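Local coordinates for protein lysozyme C (Equus asinus, PDB 5XUW) that hydrolyses the beta-1,4 linkages between N-acetylmuramic acid and N-acetylglucosamine in bacterial peptidoglycan and binds one calcium ion, at residues A[59-67]-A[75-83]. Numbering follows the deposited sequence.
Sequences LNSKWWCKD and ACNIMCSKL. With CA (calcium ion), chain C.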
loop_
_atom_site.group_PDB
_atom_site.type_symbol
_atom_site.label_atom_id
_atom_site.label_comp_id
_atom_site.label_asym_id
_atom_site.label_seq_id
_atom_site.Cartn_x
_atom_site.Cartn_y
_atom_site.Cartn_z
ATOM N N LEU A 59 0.732 5.644 -2.377
ATOM C CA LEU A 59 -0.524 6.379 -2.305
ATOM C C LEU A 59 -0.379 7.711 -3.024
ATOM O O LEU A 59 0.593 8.443 -2.804
ATOM C CB LEU A 59 -0.938 6.566 -0.853
ATOM C CG LEU A 59 -1.112 5.264 -0.075
ATOM C CD1 LEU A 59 -1.130 5.519 1.422
ATOM C CD2 LEU A 59 -2.362 4.521 -0.533
ATOM N N ASN A 60 -1.317 7.998 -3.928
ATOM C CA ASN A 60 -1.185 9.124 -4.841
ATOM C C ASN A 60 -1.650 10.470 -4.280
ATOM O O ASN A 60 -2.551 10.541 -3.448
ATOM C CB ASN A 60 -1.843 8.831 -6.210
ATOM C CG ASN A 60 -3.352 8.861 -6.174
ATOM O OD1 ASN A 60 -3.961 9.885 -5.863
ATOM N ND2 ASN A 60 -3.973 7.739 -6.519
ATOM N N SER A 61 -1.019 11.513 -4.804
ATOM C CA SER A 61 -1.174 12.911 -4.409
ATOM C C SER A 61 -2.401 13.605 -5.020
ATOM O O SER A 61 -2.558 14.812 -4.845
ATOM C CB SER A 61 0.067 13.663 -4.902
ATOM O OG SER A 61 0.166 13.524 -6.332
ATOM N N LYS A 62 -3.224 12.874 -5.776
ATOM C CA LYS A 62 -4.403 13.439 -6.434
ATOM C C LYS A 62 -5.689 13.109 -5.686
ATOM O O LYS A 62 -6.577 13.947 -5.606
ATOM C CB LYS A 62 -4.498 12.937 -7.879
ATOM C CG LYS A 62 -5.762 13.367 -8.611
ATOM C CD LYS A 62 -5.648 13.091 -10.098
ATOM C CE LYS A 62 -6.916 13.485 -10.836
ATOM N NZ LYS A 62 -6.758 13.303 -12.305
ATOM N N TRP A 63 -5.801 11.886 -5.177
ATOM C CA TRP A 63 -7.007 11.449 -4.480
ATOM C C TRP A 63 -6.856 11.220 -2.989
ATOM O O TRP A 63 -7.835 11.368 -2.262
ATOM C CB TRP A 63 -7.561 10.175 -5.132
ATOM C CG TRP A 63 -8.244 10.411 -6.467
ATOM C CD1 TRP A 63 -8.881 11.551 -6.884
ATOM C CD2 TRP A 63 -8.380 9.468 -7.533
ATOM N NE1 TRP A 63 -9.382 11.378 -8.149
ATOM C CE2 TRP A 63 -9.095 10.108 -8.571
ATOM C CE3 TRP A 63 -7.963 8.144 -7.715
ATOM C CZ2 TRP A 63 -9.406 9.470 -9.776
ATOM C CZ3 TRP A 63 -8.268 7.502 -8.919
ATOM C CH2 TRP A 63 -8.983 8.171 -9.935
ATOM N N TRP A 64 -5.654 10.863 -2.531
ATOM C CA TRP A 64 -5.503 10.273 -1.209
ATOM C C TRP A 64 -4.775 11.146 -0.203
ATOM O O TRP A 64 -5.239 11.286 0.916
ATOM C CB TRP A 64 -4.837 8.898 -1.335
ATOM C CG TRP A 64 -5.599 8.017 -2.267
ATOM C CD1 TRP A 64 -5.170 7.521 -3.462
ATOM C CD2 TRP A 64 -6.945 7.572 -2.109
ATOM N NE1 TRP A 64 -6.156 6.774 -4.053
ATOM C CE2 TRP A 64 -7.263 6.792 -3.246
ATOM C CE3 TRP A 64 -7.914 7.745 -1.116
ATOM C CZ2 TRP A 64 -8.512 6.187 -3.414
ATOM C CZ3 TRP A 64 -9.161 7.145 -1.282
ATOM C CH2 TRP A 64 -9.446 6.372 -2.426
ATOM N N CYS A 65 -3.640 11.710 -0.588
ATOM C CA CYS A 65 -2.878 12.602 0.300
ATOM C C CYS A 65 -2.641 13.930 -0.384
ATOM O O CYS A 65 -2.846 14.069 -1.597
ATOM C CB CYS A 65 -1.540 11.968 0.717
ATOM S SG CYS A 65 -0.345 11.691 -0.611
ATOM N N LYS A 66 -2.199 14.909 0.399
ATOM C CA LYS A 66 -1.890 16.228 -0.144
ATOM C C LYS A 66 -0.431 16.627 0.071
ATOM O O LYS A 66 0.116 16.510 1.163
ATOM C CB LYS A 66 -2.845 17.295 0.394
ATOM C CG LYS A 66 -2.793 17.545 1.889
ATOM C CD LYS A 66 -3.246 18.959 2.228
ATOM C CE LYS A 66 -3.405 19.106 3.730
ATOM N NZ LYS A 66 -3.313 20.516 4.196
ATOM N N ASP A 67 0.208 17.018 -1.019
ATOM C CA ASP A 67 1.433 17.790 -0.966
ATOM C C ASP A 67 1.007 19.122 -1.573
ATOM O O ASP A 67 -0.082 19.218 -2.147
ATOM C CB ASP A 67 2.593 17.096 -1.706
ATOM C CG ASP A 67 2.284 16.769 -3.169
ATOM O OD1 ASP A 67 1.612 17.562 -3.860
ATOM O OD2 ASP A 67 2.749 15.710 -3.639
ATOM N N ALA A 75 -8.495 12.402 0.315
ATOM C CA ALA A 75 -9.489 11.541 0.962
ATOM C C ALA A 75 -9.011 10.866 2.255
ATOM O O ALA A 75 -9.838 10.481 3.086
ATOM C CB ALA A 75 -10.004 10.497 -0.021
ATOM N N CYS A 76 -7.694 10.715 2.421
ATOM C CA CYS A 76 -7.120 10.206 3.677
ATOM C C CYS A 76 -6.779 11.302 4.692
ATOM O O CYS A 76 -6.312 10.989 5.785
ATOM C CB CYS A 76 -5.880 9.352 3.392
ATOM S SG CYS A 76 -6.269 7.903 2.392
ATOM N N ASN A 77 -7.001 12.570 4.335
ATOM C CA ASN A 77 -6.822 13.693 5.256
ATOM C C ASN A 77 -5.413 13.704 5.848
ATOM O O ASN A 77 -5.222 13.698 7.067
ATOM C CB ASN A 77 -7.893 13.634 6.361
ATOM C CG ASN A 77 -7.934 14.887 7.215
ATOM O OD1 ASN A 77 -7.520 15.963 6.786
ATOM N ND2 ASN A 77 -8.434 14.748 8.437
ATOM N N ILE A 78 -4.419 13.691 4.966
ATOM C CA ILE A 78 -3.044 13.516 5.409
ATOM C C ILE A 78 -2.034 14.131 4.444
ATOM O O ILE A 78 -2.214 14.092 3.217
ATOM C CB ILE A 78 -2.767 12.011 5.655
ATOM C CG1 ILE A 78 -1.506 11.813 6.493
ATOM C CG2 ILE A 78 -2.701 11.226 4.346
ATOM C CD1 ILE A 78 -1.333 10.387 6.960
ATOM N N MET A 79 -0.977 14.706 5.016
ATOM C CA MET A 79 0.147 15.212 4.247
ATOM C C MET A 79 0.917 14.036 3.661
ATOM O O MET A 79 1.167 13.056 4.364
ATOM C CB MET A 79 1.091 16.041 5.136
ATOM C CG MET A 79 1.434 17.394 4.568
ATOM S SD MET A 79 -0.026 18.445 4.538
ATOM C CE MET A 79 0.606 19.844 3.618
ATOM N N CYS A 80 1.308 14.135 2.392
ATOM C CA CYS A 80 1.984 13.020 1.724
ATOM C C CYS A 80 3.318 12.651 2.377
ATOM O O CYS A 80 3.710 11.484 2.351
ATOM C CB CYS A 80 2.198 13.298 0.234
ATOM S SG CYS A 80 0.700 13.459 -0.775
ATOM N N SER A 81 3.991 13.630 2.986
ATOM C CA SER A 81 5.247 13.386 3.714
ATOM C C SER A 81 5.128 12.371 4.854
ATOM O O SER A 81 6.104 11.680 5.169
ATOM C CB SER A 81 5.812 14.706 4.261
ATOM O OG SER A 81 4.861 15.362 5.082
ATOM N N LYS A 82 3.939 12.264 5.447
ATOM C CA LYS A 82 3.687 11.300 6.521
ATOM C C LYS A 82 3.585 9.857 6.023
ATOM O O LYS A 82 3.474 8.926 6.822
ATOM C CB LYS A 82 2.429 11.683 7.281
ATOM C CG LYS A 82 2.526 13.076 7.904
ATOM C CD LYS A 82 1.170 13.625 8.296
ATOM C CE LYS A 82 0.683 13.023 9.593
ATOM N NZ LYS A 82 1.391 13.599 10.769
ATOM N N LEU A 83 3.611 9.676 4.704
ATOM C CA LEU A 83 3.691 8.353 4.095
ATOM C C LEU A 83 5.127 7.989 3.707
ATOM O O LEU A 83 5.333 7.024 2.978
ATOM C CB LEU A 83 2.773 8.313 2.867
ATOM C CG LEU A 83 1.334 8.769 3.130
ATOM C CD1 LEU A 83 0.558 8.880 1.825
ATOM C CD2 LEU A 83 0.643 7.822 4.103
HETATM CA CA CA C . 3.656 6.861 7.841
HETATM O O HOH W 1 5.231 5.849 6.324
HETATM O O HOH W 2 3.457 7.896 9.954
#
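The disulfide C65-C80 and four backbone hydrogen bonds join the end of strand 59-60 and the loop after it to the 75-83 part of the long loop that leads to helix 89-100 in this C-type lysozyme. The two SG atoms of C65 and C80 are 2.1 Å apart, with a chi3 of 95°. SG of C65 sits between its own backbone N and carbonyl carbon (chi1 65°), which carries it across to C80. Backbone bonds lie around this link. K66 N donates to I78 O at 2.9 Å, nearly along the carbonyl axis, and C80 N reaches K66 O from above the carbonyl plane. Together they make a single beta bridge between K66 and M79. M79 CA adds a CH...O contact to K66 O. Nearer A75, the amides of A75 and C76 donate to the successive carbonyls W63 O and W64 O; C76 N lies on a lone pair of W64 O.

Side chains fill in beside the backbone. CE3 of W64 meets A75 CB at 3.6 Å and C76 SG at 3.9 Å, both at an oblique approach to the ring. CD1 of L83 touches both CD1 of L59 and SG of C65, so the leucine packs against the disulfide; the two leucine side chains cross at about a right angle. The extended K66 chain passes the bent M79 chain, with CE 3.5 Å from SD.

Both segments are also tied to their surroundings. K82 O binds the calcium ion at 2.3 Å, with D85, N87, D90 and D91 and two waters. C76 is disulfide-bonded to C94 of helix 89-100, against which W64, I78 and L83 also pack. On strand 53-54, Y54 touches C65, C80 and L83 and hydrogen-bonds D67 OD2.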